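Local coordinates for GDP-6-deoxy-D-mannose reductase (Pseudomonas aeruginosa, PDB 6X3B), which probably reduces GDP-4-dehydro-6-deoxy-D-mannose to GDP-rhamnose with NADPH, a step in building lipopolysaccharide O-antigen, at residues Asp68-Leu73 with Leu108-Ala113. Residues are numbered along the deposited sequence; the frame is centred on the assembly and turned at random.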
ATOM      1  N   ASP A  68     -24.978  13.706   1.954  1.00 37.91           N
ATOM      2  CA  ASP A  68     -25.431  15.010   1.477  1.00 35.55           C
ATOM      3  C   ASP A  68     -24.392  16.113   1.674  1.00 34.78           C
ATOM      4  O   ASP A  68     -24.758  17.281   1.853  1.00 28.63           O
ATOM      5  CB  ASP A  68     -26.734  15.403   2.176  1.00 40.47           C
ATOM      6  CG  ASP A  68     -27.873  14.445   1.882  1.00 53.61           C
ATOM      7  OD1 ASP A  68     -28.557  14.627   0.845  1.00 57.34           O
ATOM      8  OD2 ASP A  68     -28.100  13.522   2.698  1.00 63.96           O
ATOM      9  N   LEU A  69     -23.098  15.779   1.611  1.00 24.03           N
ATOM     10  CA  LEU A  69     -22.072  16.789   1.842  1.00 22.75           C
ATOM     11  C   LEU A  69     -21.892  17.754   0.670  1.00 20.75           C
ATOM     12  O   LEU A  69     -21.244  18.792   0.841  1.00 22.59           O
ATOM     13  CB  LEU A  69     -20.728  16.112   2.135  1.00 24.07           C
ATOM     14  CG  LEU A  69     -20.598  15.554   3.551  1.00 26.79           C
ATOM     15  CD1 LEU A  69     -19.350  14.712   3.673  1.00 21.59           C
ATOM     16  CD2 LEU A  69     -20.587  16.685   4.597  1.00 30.14           C
ATOM     17  N   TRP A  70     -22.410  17.437  -0.511  1.00 22.58           N
ATOM     18  CA  TRP A  70     -22.106  18.200  -1.726  1.00 19.25           C
ATOM     19  C   TRP A  70     -23.397  18.626  -2.422  1.00 23.99           C
ATOM     20  O   TRP A  70     -23.739  18.115  -3.496  1.00 27.62           O
ATOM     21  CB  TRP A  70     -21.204  17.394  -2.669  1.00 21.57           C
ATOM     22  CG  TRP A  70     -20.007  16.838  -1.934  1.00 23.72           C
ATOM     23  CD1 TRP A  70     -18.946  17.538  -1.449  1.00 21.99           C
ATOM     24  CD2 TRP A  70     -19.810  15.478  -1.537  1.00 18.27           C
ATOM     25  NE1 TRP A  70     -18.070  16.683  -0.792  1.00 17.24           N
ATOM     26  CE2 TRP A  70     -18.583  15.416  -0.837  1.00 21.61           C
ATOM     27  CE3 TRP A  70     -20.532  14.300  -1.740  1.00 20.11           C
ATOM     28  CZ2 TRP A  70     -18.069  14.216  -0.328  1.00 20.33           C
ATOM     29  CZ3 TRP A  70     -20.033  13.112  -1.223  1.00 22.44           C
ATOM     30  CH2 TRP A  70     -18.811  13.078  -0.534  1.00 18.45           C
ATOM     31  N   PRO A  71     -24.124  19.592  -1.848  1.00 26.68           N
ATOM     32  CA  PRO A  71     -25.244  20.196  -2.603  1.00 26.84           C
ATOM     33  C   PRO A  71     -24.806  20.705  -3.970  1.00 24.07           C
ATOM     34  O   PRO A  71     -25.451  20.396  -4.988  1.00 28.50           O
ATOM     35  CB  PRO A  71     -25.730  21.322  -1.673  1.00 25.69           C
ATOM     36  CG  PRO A  71     -24.640  21.519  -0.655  1.00 29.81           C
ATOM     37  CD  PRO A  71     -23.971  20.180  -0.506  1.00 21.91           C
ATOM     38  N   GLU A  72     -23.702  21.447  -4.034  1.00 23.36           N
ATOM     39  CA  GLU A  72     -23.002  21.676  -5.295  1.00 22.79           C
ATOM     40  C   GLU A  72     -21.843  20.689  -5.429  1.00 24.00           C
ATOM     41  O   GLU A  72     -21.091  20.473  -4.473  1.00 24.79           O
ATOM     42  CB  GLU A  72     -22.475  23.108  -5.394  1.00 28.19           C
ATOM     43  CG  GLU A  72     -23.533  24.188  -5.107  1.00 34.59           C
ATOM     44  CD  GLU A  72     -23.064  25.586  -5.497  1.00 44.16           C
ATOM     45  OE1 GLU A  72     -21.834  25.843  -5.501  1.00 47.31           O
ATOM     46  OE2 GLU A  72     -23.928  26.431  -5.808  1.00 56.97           O
ATOM     47  N   LEU A  73     -21.686  20.120  -6.636  1.00 23.49           N
ATOM     48  CA  LEU A  73     -20.680  19.074  -6.879  1.00 25.16           C
ATOM     49  C   LEU A  73     -19.282  19.680  -6.970  1.00 22.59           C
ATOM     50  O   LEU A  73     -19.083  20.657  -7.696  1.00 24.80           O
ATOM     51  CB  LEU A  73     -21.001  18.336  -8.165  1.00 22.45           C
ATOM     52  CG  LEU A  73     -20.112  17.139  -8.499  1.00 21.99           C
ATOM     53  CD1 LEU A  73     -20.506  15.970  -7.631  1.00 21.39           C
ATOM     54  CD2 LEU A  73     -20.225  16.773  -9.990  1.00 22.67           C
ATOM     55  N   LEU A 108     -14.375   8.119  -1.245  1.00 14.19           N
ATOM     56  CA  LEU A 108     -14.390   7.885  -2.688  1.00 15.76           C
ATOM     57  C   LEU A 108     -15.746   7.356  -3.143  1.00 17.97           C
ATOM     58  O   LEU A 108     -16.319   7.849  -4.121  1.00 17.61           O
ATOM     59  CB  LEU A 108     -13.265   6.909  -3.047  1.00 15.58           C
ATOM     60  CG  LEU A 108     -11.851   7.491  -2.888  1.00 17.36           C
ATOM     61  CD1 LEU A 108     -10.795   6.360  -2.948  1.00 17.34           C
ATOM     62  CD2 LEU A 108     -11.581   8.543  -3.983  1.00 20.63           C
ATOM     63  N   GLN A 109     -16.311   6.396  -2.398  1.00 20.06           N
ATOM     64  CA  GLN A 109     -17.602   5.827  -2.782  1.00 16.82           C
ATOM     65  C   GLN A 109     -18.732   6.848  -2.675  1.00 22.77           C
ATOM     66  O   GLN A 109     -19.647   6.859  -3.518  1.00 20.29           O
ATOM     67  CB  GLN A 109     -17.905   4.602  -1.924  1.00 17.67           C
ATOM     68  CG  GLN A 109     -16.892   3.511  -2.166  1.00 23.46           C
ATOM     69  CD  GLN A 109     -17.282   2.227  -1.525  1.00 33.14           C
ATOM     70  OE1 GLN A 109     -17.554   2.179  -0.309  1.00 35.99           O
ATOM     71  NE2 GLN A 109     -17.289   1.155  -2.314  1.00 32.24           N
ATOM     72  N   ALA A 110     -18.723   7.671  -1.620  1.00 20.23           N
ATOM     73  CA  ALA A 110     -19.730   8.717  -1.488  1.00 18.98           C
ATOM     74  C   ALA A 110     -19.647   9.712  -2.650  1.00 23.21           C
ATOM     75  O   ALA A 110     -20.672  10.104  -3.224  1.00 22.30           O
ATOM     76  CB  ALA A 110     -19.568   9.441  -0.148  1.00 19.75           C
ATOM     77  N   LEU A 111     -18.428  10.146  -2.992  1.00 21.19           N
ATOM     78  CA  LEU A 111     -18.238  11.022  -4.147  1.00 20.91           C
ATOM     79  C   LEU A 111     -18.754  10.359  -5.420  1.00 21.21           C
ATOM     80  O   LEU A 111     -19.451  10.990  -6.233  1.00 21.21           O
ATOM     81  CB  LEU A 111     -16.754  11.385  -4.291  1.00 18.59           C
ATOM     82  CG  LEU A 111     -16.205  12.434  -3.306  1.00 19.62           C
ATOM     83  CD1 LEU A 111     -14.683  12.420  -3.232  1.00 15.30           C
ATOM     84  CD2 LEU A 111     -16.703  13.839  -3.659  1.00 18.79           C
ATOM     85  N   LYS A 112     -18.426   9.078  -5.605  1.00 19.96           N
ATOM     86  CA  LYS A 112     -18.881   8.351  -6.783  1.00 21.97           C
ATOM     87  C   LYS A 112     -20.402   8.330  -6.857  1.00 24.46           C
ATOM     88  O   LYS A 112     -20.994   8.636  -7.906  1.00 23.25           O
ATOM     89  CB  LYS A 112     -18.319   6.922  -6.765  1.00 15.32           C
ATOM     90  CG  LYS A 112     -18.714   6.121  -8.034  1.00 24.30           C
ATOM     91  CD  LYS A 112     -18.082   4.712  -8.068  1.00 22.68           C
ATOM     92  CE  LYS A 112     -18.643   3.904  -9.248  1.00 26.75           C
ATOM     93  NZ  LYS A 112     -18.105   2.510  -9.277  1.00 26.53           N
ATOM     94  N   ALA A 113     -21.059   7.992  -5.739  1.00 19.58           N
ATOM     95  CA  ALA A 113     -22.516   7.900  -5.746  1.00 21.44           C
ATOM     96  C   ALA A 113     -23.160   9.244  -6.060  1.00 24.54           C
ATOM     97  O   ALA A 113     -24.237   9.288  -6.665  1.00 21.69           O
ATOM     98  CB  ALA A 113     -23.025   7.379  -4.401  1.00 24.79           C
TER
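Trp70 reaches from its loop to the helix and meets two successive residues there, Leu111 with a ring face and Ala110 with a ring edge. The face contact is a CH-pi interaction: Leu111 CD2 stands 3.7 Å from the centroid of the six-membered ring of Trp70, and its offset of 15° from the ring normal places the methyl over the face. Its nearest ring atom is Trp70 CZ2, at 3.6 Å, and Leu111 CG follows at 3.9 Å from both CZ2 and CH2 of Trp70. The two side chains cross at about a right angle. In Leu111, CG lies beside the backbone N and opposite the carbonyl carbon (chi1 -76°), and from there CD2 turns to the indole. On the other face of the ring sits Leu69 CB, so the indole is held between its own loop neighbour and the helix.

Segment 68-73 belongs to the loop that leads into strand 76-79, and segment 108-113 to helix 93-114, which continues toward strand 119-123; the strands pair in parallel within the Rossmann-type nucleotide-binding sheet of this epimerase/dehydratase family. The tryptophan side chain is about 11 Å from the bound NADPH and takes part in packing rather than cofactor binding.

The edge contact is apolar and in plane, with Ala110 CB 3.7 Å from Trp70 CH2. The backbone of the same residue comes equally near, Ala110 O being 3.7 Å from Trp70 CZ3 in an oblique approach. Polar links between loop and helix come one residue beyond segment 108-113, where the guanidinium of Arg114 donates hydrogen bonds to the carbonyl oxygens of Trp70 and Pro71. Phe26 adds an edge-to-face ring contact with Trp70.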